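Local structure of spore germination protein B3 (Bacillus subtilis subsp. subtilis, 3N54) at residues K80-Q85 / V193-A198; M216-K221 / E277-K282; I236-E241 / D308-Q313. The protein takes part in spore germination in response to the mixture of L-asparagine, glucose, fructose and potassium ions, as the lipoprotein component of a germinant receptor. One frame throughout, in Å; residues are numbered along the deposited sequence.

Interaction 1: K80-Q85 / V193-A198. With SO4 (sulfate ion), chain H.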
ATOM      1  N   LYS A  80       3.830 -12.672   0.809  1.00 38.59           N
ATOM      2  CA  LYS A  80       4.483 -13.425   1.874  1.00 39.66           C
ATOM      3  C   LYS A  80       5.640 -12.622   2.490  1.00 38.66           C
ATOM      4  O   LYS A  80       5.834 -12.631   3.706  1.00 39.25           O
ATOM      5  CB  LYS A  80       4.962 -14.782   1.356  1.00 40.49           C
ATOM      6  CG  LYS A  80       5.630 -15.618   2.426  1.00 43.10           C
ATOM      7  CD  LYS A  80       5.931 -17.016   1.947  1.00 47.07           C
ATOM      8  CE  LYS A  80       6.705 -17.779   3.010  1.00 49.40           C
ATOM      9  NZ  LYS A  80       6.700 -19.241   2.756  1.00 52.89           N
ATOM     10  N   LEU A  81       6.387 -11.909   1.657  1.00 37.92           N
ATOM     11  CA  LEU A  81       7.478 -11.077   2.154  1.00 37.25           C
ATOM     12  C   LEU A  81       6.964  -9.960   3.062  1.00 37.14           C
ATOM     13  O   LEU A  81       7.483  -9.772   4.164  1.00 37.58           O
ATOM     14  CB  LEU A  81       8.296 -10.508   0.996  1.00 36.53           C
ATOM     15  CG  LEU A  81       9.441  -9.571   1.415  1.00 37.15           C
ATOM     16  CD1 LEU A  81      10.679  -9.801   0.575  1.00 37.60           C
ATOM     17  CD2 LEU A  81       8.991  -8.115   1.356  1.00 36.91           C
ATOM     18  N   MET A  82       5.945  -9.234   2.611  1.00 36.94           N
ATOM     19  CA  MET A  82       5.382  -8.134   3.394  1.00 36.93           C
ATOM     20  C   MET A  82       4.757  -8.609   4.710  1.00 38.26           C
ATOM     21  O   MET A  82       4.783  -7.884   5.708  1.00 37.94           O
ATOM     22  CB  MET A  82       4.321  -7.375   2.587  1.00 36.66           C
ATOM     23  CG  MET A  82       4.852  -6.618   1.394  1.00 35.52           C
ATOM     24  SD  MET A  82       3.583  -5.602   0.615  1.00 34.72           S
ATOM     25  CE  MET A  82       2.492  -6.875  -0.022  1.00 34.43           C
ATOM     26  N   ARG A  83       4.164  -9.803   4.699  1.00 39.50           N
ATOM     27  CA  ARG A  83       3.532 -10.348   5.899  1.00 41.20           C
ATOM     28  C   ARG A  83       4.563 -10.806   6.931  1.00 42.19           C
ATOM     29  O   ARG A  83       4.306 -10.729   8.127  1.00 42.93           O
ATOM     30  CB  ARG A  83       2.579 -11.515   5.565  1.00 41.98           C
ATOM     31  CG  ARG A  83       1.256 -11.092   4.932  1.00 41.75           C
ATOM     32  CD  ARG A  83       0.320 -12.286   4.752  1.00 42.93           C
ATOM     33  NE  ARG A  83      -0.914 -11.958   4.036  1.00 42.15           N
ATOM     34  CZ  ARG A  83      -2.013 -11.450   4.590  1.00 41.68           C
ATOM     35  NH1 ARG A  83      -3.070 -11.204   3.830  1.00 42.65           N
ATOM     36  NH2 ARG A  83      -2.072 -11.183   5.888  1.00 41.69           N
ATOM     37  N   ASN A  84       5.722 -11.270   6.474  1.00 42.77           N
ATOM     38  CA  ASN A  84       6.738 -11.820   7.381  1.00 44.00           C
ATOM     39  C   ASN A  84       7.915 -10.902   7.727  1.00 43.45           C
ATOM     40  O   ASN A  84       8.634 -11.177   8.683  1.00 44.19           O
ATOM     41  CB  ASN A  84       7.288 -13.120   6.802  1.00 44.32           C
ATOM     42  CG  ASN A  84       6.227 -14.179   6.651  1.00 47.19           C
ATOM     43  OD1 ASN A  84       6.212 -14.914   5.669  1.00 51.21           O
ATOM     44  ND2 ASN A  84       5.321 -14.260   7.617  1.00 49.80           N
ATOM     45  N   GLN A  85       8.106  -9.816   6.981  1.00 42.68           N
ATOM     46  CA  GLN A  85       9.293  -8.968   7.176  1.00 42.00           C
ATOM     47  C   GLN A  85       9.000  -7.482   7.195  1.00 41.25           C
ATOM     48  O   GLN A  85       8.151  -6.996   6.443  1.00 41.19           O
ATOM     49  CB  GLN A  85      10.295  -9.220   6.057  1.00 41.39           C
ATOM     50  CG  GLN A  85      10.669 -10.673   5.844  1.00 43.22           C
ATOM     51  CD  GLN A  85      11.294 -11.314   7.073  1.00 45.96           C
ATOM     52  OE1 GLN A  85      11.842 -10.631   7.946  1.00 46.52           O
ATOM     53  NE2 GLN A  85      11.214 -12.638   7.143  1.00 48.20           N
ATOM     54  N   VAL A 193      -0.587  -6.454   7.365  1.00 38.44           N
ATOM     55  CA  VAL A 193      -1.504  -7.206   8.238  1.00 39.86           C
ATOM     56  C   VAL A 193      -2.815  -7.565   7.541  1.00 39.28           C
ATOM     57  O   VAL A 193      -3.620  -8.317   8.089  1.00 41.24           O
ATOM     58  CB  VAL A 193      -1.800  -6.446   9.547  1.00 40.76           C
ATOM     59  CG1 VAL A 193      -0.521  -6.298  10.382  1.00 41.98           C
ATOM     60  CG2 VAL A 193      -2.430  -5.089   9.263  1.00 39.08           C
ATOM     61  N   GLY A 194      -3.023  -7.042   6.339  1.00 37.24           N
ATOM     62  CA  GLY A 194      -4.199  -7.393   5.545  1.00 36.93           C
ATOM     63  C   GLY A 194      -4.327  -6.542   4.298  1.00 35.11           C
ATOM     64  O   GLY A 194      -3.501  -5.659   4.059  1.00 33.60           O
ATOM     65  N   PHE A 195      -5.364  -6.818   3.512  1.00 35.25           N
ATOM     66  CA  PHE A 195      -5.692  -6.044   2.316  1.00 34.50           C
ATOM     67  C   PHE A 195      -7.114  -5.492   2.390  1.00 34.80           C
ATOM     68  O   PHE A 195      -7.998  -6.092   2.986  1.00 35.51           O
ATOM     69  CB  PHE A 195      -5.636  -6.911   1.056  1.00 34.88           C
ATOM     70  CG  PHE A 195      -4.260  -7.342   0.654  1.00 36.44           C
ATOM     71  CD1 PHE A 195      -3.493  -6.556  -0.194  1.00 35.81           C
ATOM     72  CD2 PHE A 195      -3.745  -8.553   1.088  1.00 37.99           C
ATOM     73  CE1 PHE A 195      -2.230  -6.965  -0.589  1.00 37.11           C
ATOM     74  CE2 PHE A 195      -2.484  -8.962   0.702  1.00 38.81           C
ATOM     75  CZ  PHE A 195      -1.727  -8.171  -0.139  1.00 38.55           C
ATOM     76  N   LEU A 196      -7.312  -4.341   1.763  1.00 34.23           N
ATOM     77  CA  LEU A 196      -8.627  -3.791   1.542  1.00 34.77           C
ATOM     78  C   LEU A 196      -8.915  -4.011   0.061  1.00 35.02           C
ATOM     79  O   LEU A 196      -8.002  -3.957  -0.766  1.00 34.38           O
ATOM     80  CB  LEU A 196      -8.671  -2.302   1.891  1.00 34.53           C
ATOM     81  CG  LEU A 196      -8.528  -1.915   3.372  1.00 34.82           C
ATOM     82  CD1 LEU A 196      -8.639  -0.405   3.546  1.00 34.13           C
ATOM     83  CD2 LEU A 196      -9.563  -2.621   4.231  1.00 35.89           C
ATOM     84  N   SER A 197     -10.172  -4.273  -0.275  1.00 35.82           N
ATOM     85  CA  SER A 197     -10.566  -4.454  -1.663  1.00 36.63           C
ATOM     86  C   SER A 197     -10.559  -3.107  -2.368  1.00 36.64           C
ATOM     87  O   SER A 197     -10.477  -2.063  -1.719  1.00 36.08           O
ATOM     88  CB  SER A 197     -11.964  -5.076  -1.750  1.00 38.36           C
ATOM     89  OG  SER A 197     -12.943  -4.221  -1.181  1.00 38.61           O
ATOM     90  N   ALA A 198     -10.649  -3.139  -3.695  1.00 37.78           N
ATOM     91  CA  ALA A 198     -10.758  -1.927  -4.498  1.00 38.72           C
ATOM     92  C   ALA A 198     -11.931  -1.070  -4.033  1.00 40.05           C
ATOM     93  O   ALA A 198     -11.780   0.137  -3.870  1.00 40.17           O
ATOM     94  CB  ALA A 198     -10.921  -2.282  -5.972  1.00 40.50           C
TER
HETATM   95  S   SO4 H   7      -5.961 -11.308   6.103  1.00 58.99           S
HETATM   96  O1  SO4 H   7      -5.865 -12.771   6.055  1.00 56.82           O
HETATM   97  O2  SO4 H   7      -6.076 -10.750   4.747  1.00 58.38           O
HETATM   98  O3  SO4 H   7      -7.157 -10.891   6.835  1.00 59.24           O
HETATM   99  O4  SO4 H   7      -4.802 -10.756   6.802  1.00 57.78           O
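R83 reaches from helix 79-84 to the outermost strand 191-196 of a mixed five-stranded sheet, and its guanidinium meets F195 there. Straight from CG to NE (chi2 and chi3 both near -175°), its chain carries the charged end well beyond its own helix. R83 NH1 arrives at the edge of the F195 ring, 3.9 Å from CD2, so the cation borders the ring's rim and does not lie over its face. The other arm passes the strand backbone near V193, where R83 NH2 is 3.9 Å from V193 O, too long for a bond. M82 CE also comes to 4.4 Å from F195 CZ, a loose apolar touch, while the M82 backbone is hydrogen-bonded to L192. E79 forms a salt bridge with R83 NE, which probably helps fix the guanidinium's rotation. A leucine in place of R83 would probably leave E79 without its cationic mate and the sulfate without both of its arginine donors. That sulfate, probably from the crystallisation liquor, is held by two hydrogen bonds to different oxygens: R83 NH1 to O2 at 3.2 Å, and R83 NH2 to O4 at 2.9 Å with an N-H...O angle of 157°, O4 lying at the guanidinium edge near its plane.

Interaction 2: M216-K221 / E277-K282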
ATOM      1  N   MET A 216     -20.008   5.447  -8.003  1.00 54.61           N
ATOM      2  CA  MET A 216     -20.772   4.611  -7.079  1.00 52.13           C
ATOM      3  C   MET A 216     -21.993   4.072  -7.819  1.00 52.85           C
ATOM      4  O   MET A 216     -22.937   4.818  -8.069  1.00 55.00           O
ATOM      5  CB  MET A 216     -21.227   5.399  -5.847  1.00 52.05           C
ATOM      6  CG  MET A 216     -22.143   4.599  -4.908  1.00 50.67           C
ATOM      7  SD  MET A 216     -22.867   5.571  -3.579  1.00 51.89           S
ATOM      8  CE  MET A 216     -21.466   5.879  -2.529  1.00 49.45           C
ATOM      9  N   PRO A 217     -21.968   2.787  -8.201  1.00 51.35           N
ATOM     10  CA  PRO A 217     -23.141   2.168  -8.809  1.00 52.33           C
ATOM     11  C   PRO A 217     -24.024   1.519  -7.753  1.00 50.73           C
ATOM     12  O   PRO A 217     -23.523   0.814  -6.877  1.00 48.65           O
ATOM     13  CB  PRO A 217     -22.542   1.096  -9.720  1.00 52.39           C
ATOM     14  CG  PRO A 217     -21.242   0.722  -9.065  1.00 50.60           C
ATOM     15  CD  PRO A 217     -20.815   1.868  -8.175  1.00 49.66           C
ATOM     16  N   THR A 218     -25.325   1.768  -7.828  1.00 51.95           N
ATOM     17  CA  THR A 218     -26.271   1.141  -6.915  1.00 51.10           C
ATOM     18  C   THR A 218     -27.638   1.054  -7.595  1.00 53.28           C
ATOM     19  O   THR A 218     -27.717   1.069  -8.826  1.00 54.72           O
ATOM     20  CB  THR A 218     -26.327   1.883  -5.553  1.00 50.59           C
ATOM     21  OG1 THR A 218     -27.101   1.117  -4.620  1.00 49.97           O
ATOM     22  CG2 THR A 218     -26.922   3.274  -5.703  1.00 52.92           C
ATOM     23  N   THR A 219     -28.704   0.926  -6.810  1.00 53.50           N
ATOM     24  CA  THR A 219     -30.040   0.814  -7.369  1.00 55.80           C
ATOM     25  C   THR A 219     -31.067   1.611  -6.577  1.00 57.39           C
ATOM     26  O   THR A 219     -30.884   1.887  -5.393  1.00 56.46           O
ATOM     27  CB  THR A 219     -30.506  -0.652  -7.407  1.00 55.45           C
ATOM     28  OG1 THR A 219     -30.383  -1.220  -6.099  1.00 54.16           O
ATOM     29  CG2 THR A 219     -29.675  -1.463  -8.389  1.00 54.82           C
ATOM     30  N   ASP A 220     -32.137   1.989  -7.267  1.00 60.17           N
ATOM     31  CA  ASP A 220     -33.287   2.628  -6.662  1.00 62.69           C
ATOM     32  C   ASP A 220     -34.497   1.813  -7.089  1.00 64.15           C
ATOM     33  O   ASP A 220     -34.891   1.855  -8.253  1.00 65.97           O
ATOM     34  CB  ASP A 220     -33.428   4.077  -7.122  1.00 65.61           C
ATOM     35  CG  ASP A 220     -34.711   4.722  -6.623  1.00 69.61           C
ATOM     36  OD1 ASP A 220     -35.248   5.605  -7.324  1.00 74.35           O
ATOM     37  OD2 ASP A 220     -35.197   4.334  -5.537  1.00 69.72           O
ATOM     38  N   LYS A 221     -35.065   1.058  -6.150  1.00 63.68           N
ATOM     39  CA  LYS A 221     -36.191   0.162  -6.429  1.00 65.16           C
ATOM     40  C   LYS A 221     -35.868  -0.803  -7.582  1.00 64.29           C
ATOM     41  O   LYS A 221     -36.698  -1.050  -8.461  1.00 66.48           O
ATOM     42  CB  LYS A 221     -37.471   0.968  -6.706  1.00 69.19           C
ATOM     43  CG  LYS A 221     -37.996   1.726  -5.486  1.00 71.36           C
ATOM     44  CD  LYS A 221     -39.073   2.735  -5.868  1.00 76.82           C
ATOM     45  CE  LYS A 221     -39.804   3.299  -4.650  1.00 79.65           C
ATOM     46  NZ  LYS A 221     -40.925   2.428  -4.187  1.00 82.44           N
ATOM     47  N   GLU A 277     -29.917  11.311  -4.082  1.00 77.54           N
ATOM     48  CA  GLU A 277     -28.788  11.753  -3.273  1.00 75.74           C
ATOM     49  C   GLU A 277     -28.751  11.011  -1.947  1.00 72.72           C
ATOM     50  O   GLU A 277     -27.688  10.568  -1.508  1.00 69.42           O
ATOM     51  CB  GLU A 277     -28.865  13.260  -3.025  1.00 80.20           C
ATOM     52  CG  GLU A 277     -28.521  14.075  -4.252  1.00 82.87           C
ATOM     53  CD  GLU A 277     -28.901  15.542  -4.152  1.00 88.28           C
ATOM     54  OE1 GLU A 277     -29.482  15.964  -3.129  1.00 90.00           O
ATOM     55  OE2 GLU A 277     -28.616  16.274  -5.120  1.00 90.80           O
ATOM     56  N   ASN A 278     -29.917  10.873  -1.323  1.00 74.10           N
ATOM     57  CA  ASN A 278     -30.034  10.174  -0.051  1.00 72.22           C
ATOM     58  C   ASN A 278     -29.612   8.709  -0.175  1.00 67.40           C
ATOM     59  O   ASN A 278     -28.959   8.175   0.720  1.00 65.05           O
ATOM     60  CB  ASN A 278     -31.468  10.259   0.487  1.00 75.72           C
ATOM     61  CG  ASN A 278     -31.555   9.936   1.968  1.00 76.09           C
ATOM     62  OD1 ASN A 278     -30.901  10.579   2.793  1.00 78.74           O
ATOM     63  ND2 ASN A 278     -32.366   8.948   2.315  1.00 76.26           N
ATOM     64  N   ILE A 279     -29.979   8.074  -1.289  1.00 66.20           N
ATOM     65  CA  ILE A 279     -29.622   6.677  -1.539  1.00 62.25           C
ATOM     66  C   ILE A 279     -28.105   6.516  -1.642  1.00 59.10           C
ATOM     67  O   ILE A 279     -27.534   5.619  -1.024  1.00 56.48           O
ATOM     68  CB  ILE A 279     -30.288   6.131  -2.821  1.00 62.63           C
ATOM     69  CG1 ILE A 279     -31.807   6.081  -2.654  1.00 65.23           C
ATOM     70  CG2 ILE A 279     -29.775   4.737  -3.140  1.00 59.11           C
ATOM     71  CD1 ILE A 279     -32.542   5.586  -3.879  1.00 65.97           C
ATOM     72  N   PHE A 280     -27.460   7.387  -2.416  1.00 59.51           N
ATOM     73  CA  PHE A 280     -26.006   7.348  -2.567  1.00 57.04           C
ATOM     74  C   PHE A 280     -25.305   7.649  -1.243  1.00 56.13           C
ATOM     75  O   PHE A 280     -24.329   6.995  -0.891  1.00 53.56           O
ATOM     76  CB  PHE A 280     -25.529   8.359  -3.615  1.00 58.79           C
ATOM     77  CG  PHE A 280     -25.997   8.071  -5.016  1.00 59.46           C
ATOM     78  CD1 PHE A 280     -25.697   6.864  -5.631  1.00 56.90           C
ATOM     79  CD2 PHE A 280     -26.691   9.032  -5.741  1.00 62.84           C
ATOM     80  CE1 PHE A 280     -26.113   6.605  -6.929  1.00 58.51           C
ATOM     81  CE2 PHE A 280     -27.106   8.782  -7.040  1.00 64.12           C
ATOM     82  CZ  PHE A 280     -26.818   7.565  -7.635  1.00 61.96           C
ATOM     83  N   GLU A 281     -25.809   8.651  -0.526  1.00 58.89           N
ATOM     84  CA  GLU A 281     -25.253   9.053   0.770  1.00 58.86           C
ATOM     85  C   GLU A 281     -25.283   7.914   1.775  1.00 56.58           C
ATOM     86  O   GLU A 281     -24.272   7.621   2.416  1.00 54.95           O
ATOM     87  CB  GLU A 281     -26.028  10.242   1.343  1.00 62.96           C
ATOM     88  CG  GLU A 281     -25.735  11.575   0.670  1.00 65.80           C
ATOM     89  CD  GLU A 281     -26.838  12.606   0.891  1.00 70.76           C
ATOM     90  OE1 GLU A 281     -27.684  12.416   1.792  1.00 71.85           O
ATOM     91  OE2 GLU A 281     -26.858  13.612   0.155  1.00 73.51           O
ATOM     92  N   LYS A 282     -26.444   7.280   1.909  1.00 57.02           N
ATOM     93  CA  LYS A 282     -26.615   6.170   2.846  1.00 55.74           C
ATOM     94  C   LYS A 282     -25.710   4.990   2.506  1.00 52.16           C
ATOM     95  O   LYS A 282     -25.193   4.328   3.403  1.00 50.89           O
ATOM     96  CB  LYS A 282     -28.077   5.711   2.899  1.00 57.48           C
ATOM     97  CG  LYS A 282     -28.999   6.628   3.699  1.00 61.90           C
ATOM     98  CD  LYS A 282     -30.423   6.067   3.757  1.00 64.75           C
ATOM     99  CE  LYS A 282     -31.250   6.743   4.836  1.00 69.15           C
ATOM    100  NZ  LYS A 282     -32.600   6.130   4.983  1.00 71.10           N
TER
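D220 presents its carboxylate to two different partners: OD1 forms a salt bridge with R275, one turn earlier on helix 271-299, while OD2 rests against a methyl of I279, 3.4 Å from CD1. The two side chains cross at about a right angle, the terminal methyl of I279 sits over one face of the carboxylate, and the arginine probably offsets the charge held beside that apolar group. The other branch of I279 turns to the strand backbone, where CG2 lies 3.8 Å from T219 O and somewhat farther from the T218 methyl.

F280 has the most surface covered in this contact, and two strand side chains meet it at its CD1-CE1 side. The T218 methyl comes obliquely to the ring, CG2 3.6 Å from CE1. In T218 it is OG1 that stands opposite the backbone N (chi1 -171°); CG2 is thereby left between N and the carbonyl carbon, the branch that meets F280. M216 comes in at the ring's edge in a Met-aromatic contact, its SD 5.0 Å from the F280 ring centroid and 76° off the ring normal. The two side chains slide past each other in opposite directions; the extended methionine chain brings SD to 3.4 Å from F280 O, and the bend at chi3 (-71°) turns CE toward the same carbonyl.

Strand 215-220 is an outermost strand of a four-stranded mixed sheet, bonded through M216 and T218 to strand 223-240. Helix 271-299 reaches across to the far strand, 333-342, where E281 and E277 accept hydrogen bonds from the backbone N of F340 and I342; between these flanks the F280 ring meets F227, I225 and F340.

Interaction 3: I236-E241 / D308-Q313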
ATOM      1  N   ILE A 236     -12.983  16.964   9.007  1.00 78.03           N
ATOM      2  CA  ILE A 236     -12.959  16.064  10.153  1.00 76.83           C
ATOM      3  C   ILE A 236     -12.773  16.849  11.441  1.00 80.97           C
ATOM      4  O   ILE A 236     -11.781  17.553  11.603  1.00 82.79           O
ATOM      5  CB  ILE A 236     -11.827  15.034  10.035  1.00 72.92           C
ATOM      6  CG1 ILE A 236     -11.989  14.203   8.760  1.00 69.44           C
ATOM      7  CG2 ILE A 236     -11.815  14.125  11.245  1.00 72.05           C
ATOM      8  CD1 ILE A 236     -10.962  13.099   8.612  1.00 65.46           C
ATOM      9  N   LYS A 237     -13.728  16.715  12.357  1.00 83.30           N
ATOM     10  CA  LYS A 237     -13.687  17.404  13.640  1.00 87.78           C
ATOM     11  C   LYS A 237     -13.733  16.386  14.781  1.00 87.10           C
ATOM     12  O   LYS A 237     -14.801  15.871  15.110  1.00 87.33           O
ATOM     13  CB  LYS A 237     -14.860  18.385  13.750  1.00 92.57           C
ATOM     14  CG  LYS A 237     -14.851  19.228  15.013  1.00 98.37           C
ATOM     15  CD  LYS A 237     -15.984  20.246  15.024  1.00104.36           C
ATOM     16  CE  LYS A 237     -15.870  21.179  16.222  1.00110.59           C
ATOM     17  NZ  LYS A 237     -16.961  22.195  16.261  1.00117.09           N
ATOM     18  N   PRO A 238     -12.569  16.068  15.372  1.00 86.54           N
ATOM     19  CA  PRO A 238     -12.561  15.161  16.516  1.00 86.87           C
ATOM     20  C   PRO A 238     -12.921  15.875  17.818  1.00 92.53           C
ATOM     21  O   PRO A 238     -12.422  16.970  18.073  1.00 95.77           O
ATOM     22  CB  PRO A 238     -11.113  14.668  16.562  1.00 84.37           C
ATOM     23  CG  PRO A 238     -10.326  15.754  15.948  1.00 85.13           C
ATOM     24  CD  PRO A 238     -11.205  16.387  14.913  1.00 85.37           C
ATOM     25  N   VAL A 239     -13.784  15.254  18.618  1.00 94.34           N
ATOM     26  CA  VAL A 239     -14.182  15.778  19.920  1.00100.21           C
ATOM     27  C   VAL A 239     -13.967  14.696  20.970  1.00100.79           C
ATOM     28  O   VAL A 239     -14.407  13.562  20.784  1.00 98.06           O
ATOM     29  CB  VAL A 239     -15.664  16.200  19.940  1.00103.34           C
ATOM     30  CG1 VAL A 239     -16.044  16.730  21.310  1.00109.27           C
ATOM     31  CG2 VAL A 239     -15.945  17.244  18.872  1.00103.74           C
ATOM     32  N   ILE A 240     -13.294  15.039  22.066  1.00104.94           N
ATOM     33  CA  ILE A 240     -13.047  14.074  23.137  1.00106.38           C
ATOM     34  C   ILE A 240     -14.215  14.110  24.104  1.00111.74           C
ATOM     35  O   ILE A 240     -14.497  15.153  24.698  1.00116.98           O
ATOM     36  CB  ILE A 240     -11.744  14.355  23.909  1.00108.21           C
ATOM     37  CG1 ILE A 240     -10.520  14.082  23.036  1.00103.80           C
ATOM     38  CG2 ILE A 240     -11.665  13.464  25.139  1.00110.29           C
ATOM     39  CD1 ILE A 240     -10.381  14.986  21.837  1.00102.43           C
ATOM     40  N   GLU A 241     -14.895  12.977  24.268  1.00111.28           N
ATOM     41  CA  GLU A 241     -16.052  12.915  25.154  1.00116.54           C
ATOM     42  C   GLU A 241     -16.491  11.480  25.484  1.00115.86           C
ATOM     43  O   GLU A 241     -17.224  10.873  24.702  1.00113.04           O
ATOM     44  CB  GLU A 241     -17.228  13.698  24.542  1.00117.91           C
ATOM     45  CG  GLU A 241     -17.494  13.425  23.054  1.00112.63           C
ATOM     46  CD  GLU A 241     -18.723  14.157  22.532  1.00115.03           C
ATOM     47  OE1 GLU A 241     -19.383  13.629  21.608  1.00111.97           O
ATOM     48  OE2 GLU A 241     -19.031  15.254  23.048  1.00120.43           O
ATOM     49  N   ASP A 308      -3.462  12.293  13.064  1.00 68.00           N
ATOM     50  CA  ASP A 308      -3.013  13.663  12.809  1.00 71.19           C
ATOM     51  C   ASP A 308      -4.075  14.717  13.121  1.00 74.43           C
ATOM     52  O   ASP A 308      -3.740  15.832  13.517  1.00 77.70           O
ATOM     53  CB  ASP A 308      -2.541  13.815  11.357  1.00 69.77           C
ATOM     54  CG  ASP A 308      -1.220  13.111  11.098  1.00 69.25           C
ATOM     55  OD1 ASP A 308      -0.473  12.851  12.069  1.00 70.96           O
ATOM     56  OD2 ASP A 308      -0.921  12.831   9.917  1.00 68.66           O
ATOM     57  N   HIS A 309      -5.344  14.365  12.956  1.00 74.32           N
ATOM     58  CA  HIS A 309      -6.428  15.313  13.212  1.00 77.79           C
ATOM     59  C   HIS A 309      -6.608  15.609  14.701  1.00 81.64           C
ATOM     60  O   HIS A 309      -6.934  16.740  15.062  1.00 85.30           O
ATOM     61  CB  HIS A 309      -7.730  14.826  12.576  1.00 76.00           C
ATOM     62  CG  HIS A 309      -7.684  14.819  11.082  1.00 74.45           C
ATOM     63  ND1 HIS A 309      -7.971  15.934  10.324  1.00 77.00           N
ATOM     64  CD2 HIS A 309      -7.344  13.846  10.205  1.00 71.74           C
ATOM     65  CE1 HIS A 309      -7.829  15.642   9.043  1.00 75.43           C
ATOM     66  NE2 HIS A 309      -7.450  14.380   8.944  1.00 72.00           N
ATOM     67  N   ILE A 310      -6.384  14.617  15.561  1.00 81.58           N
ATOM     68  CA  ILE A 310      -6.457  14.863  17.004  1.00 85.83           C
ATOM     69  C   ILE A 310      -5.181  15.548  17.506  1.00 88.53           C
ATOM     70  O   ILE A 310      -5.206  16.222  18.532  1.00 92.58           O
ATOM     71  CB  ILE A 310      -6.761  13.583  17.831  1.00 85.29           C
ATOM     72  CG1 ILE A 310      -5.603  12.589  17.796  1.00 83.55           C
ATOM     73  CG2 ILE A 310      -8.044  12.913  17.332  1.00 83.25           C
ATOM     74  CD1 ILE A 310      -5.830  11.411  18.708  1.00 84.91           C
ATOM     75  N   ARG A 311      -4.072  15.374  16.787  1.00 86.88           N
ATOM     76  CA  ARG A 311      -2.824  16.062  17.126  1.00 89.55           C
ATOM     77  C   ARG A 311      -2.977  17.579  16.952  1.00 93.11           C
ATOM     78  O   ARG A 311      -2.515  18.353  17.786  1.00 96.75           O
ATOM     79  CB  ARG A 311      -1.661  15.540  16.268  1.00 86.85           C
ATOM     80  CG  ARG A 311      -0.342  16.288  16.467  1.00 89.99           C
ATOM     81  CD  ARG A 311       0.813  15.638  15.703  1.00 88.78           C
ATOM     82  NE  ARG A 311       0.546  15.540  14.268  1.00 87.24           N
ATOM     83  CZ  ARG A 311       0.637  16.547  13.399  1.00 89.20           C
ATOM     84  NH1 ARG A 311       0.988  17.767  13.793  1.00 93.42           N
ATOM     85  NH2 ARG A 311       0.364  16.333  12.115  1.00 87.62           N
ATOM     86  N   ILE A 312      -3.645  17.985  15.875  1.00 92.47           N
ATOM     87  CA  ILE A 312      -3.853  19.401  15.563  1.00 96.28           C
ATOM     88  C   ILE A 312      -4.939  20.027  16.447  1.00100.35           C
ATOM     89  O   ILE A 312      -4.738  21.101  17.009  1.00105.01           O
ATOM     90  CB  ILE A 312      -4.230  19.605  14.074  1.00 94.48           C
ATOM     91  CG1 ILE A 312      -3.126  19.073  13.154  1.00 91.47           C
ATOM     92  CG2 ILE A 312      -4.459  21.079  13.773  1.00 99.01           C
ATOM     93  CD1 ILE A 312      -3.516  19.030  11.684  1.00 89.18           C
ATOM     94  N   GLN A 313      -6.081  19.354  16.565  1.00 99.12           N
ATOM     95  CA  GLN A 313      -7.209  19.872  17.347  1.00103.19           C
ATOM     96  C   GLN A 313      -7.051  19.701  18.856  1.00105.97           C
ATOM     97  O   GLN A 313      -7.547  20.532  19.615  1.00110.90           O
ATOM     98  CB  GLN A 313      -8.529  19.213  16.919  1.00101.17           C
ATOM     99  CG  GLN A 313      -9.235  19.865  15.735  1.00102.12           C
ATOM    100  CD  GLN A 313      -8.442  19.790  14.447  1.00 99.86           C
ATOM    101  OE1 GLN A 313      -7.386  20.408  14.322  1.00102.21           O
ATOM    102  NE2 GLN A 313      -8.961  19.048  13.470  1.00 96.93           N
TER
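I236 lays its terminal methyl over one face of the H309 imidazole, a CH-pi contact in which CD1 stands 4.0 Å from the ring centroid and 20° off the normal. The two side chains cross at about a right angle; CD1 of I236 is nearest NE2 of H309, and its CB is 4.0 Å from ND1.

Two residues farther along the strand, P238 has the largest covered surface of the contact and touches three helix residues. Its CB meets CG2 of I310 at 3.6 Å, its CG lies 3.6 Å from H309 O, and its CD faces the amide of Q313, 3.8 Å from NE2. A bend at the second torsion of Q313 (chi2 64°) folds its amide back toward the strand, where NE2 also comes to 3.7 Å from I236 O, too far for a hydrogen bond. I310 offers P238 its CG2 branch; the end of I310 leads away from the strand, and its side chain also touches W318 of helix 315-321.

Next out is F247 of strand 245-258, which touches I236, P238 and I310 and so backs both sides of the contact. K237 and V239 pair by backbone hydrogen bonds with H248 and V246 of that strand, consistent with I236 and P238, the alternate residues, turning toward the helix. At the start of the helical segment D308 is hydrogen-bonded to the hydroxyl of Y163, and its OD1 forms a salt bridge, at 3.6 Å, with R311 NH2. The axes of segments 236-240 and 308-313 pass 8.3 Å apart at 69°: a short helix packed across a mainly antiparallel mixed sheet, in the GerAC-like C-terminal region of a protein described as having a novel fold.

Interactions 2 and 3 share one four-stranded sheet: strands 215-220 and 223-240 are consecutive in the chain and neighbours in the sheet, as helices 271-299 and 306-313 are consecutive in the chain. Their segments alternate along the sequence, yet their centres lie 30 Å apart and their nearest atoms about 15 Å, so they pack separate parts of the same layer. Interaction 1 closes earlier in the chain and belongs to the five-stranded sheet; its centre is 31 Å from that of interaction 2 and 29 Å from that of interaction 3. A sulfate, probably from the crystallisation liquor, is bound at interaction 1, which lies nearest the centre of the elongated chain, about 9 Å away.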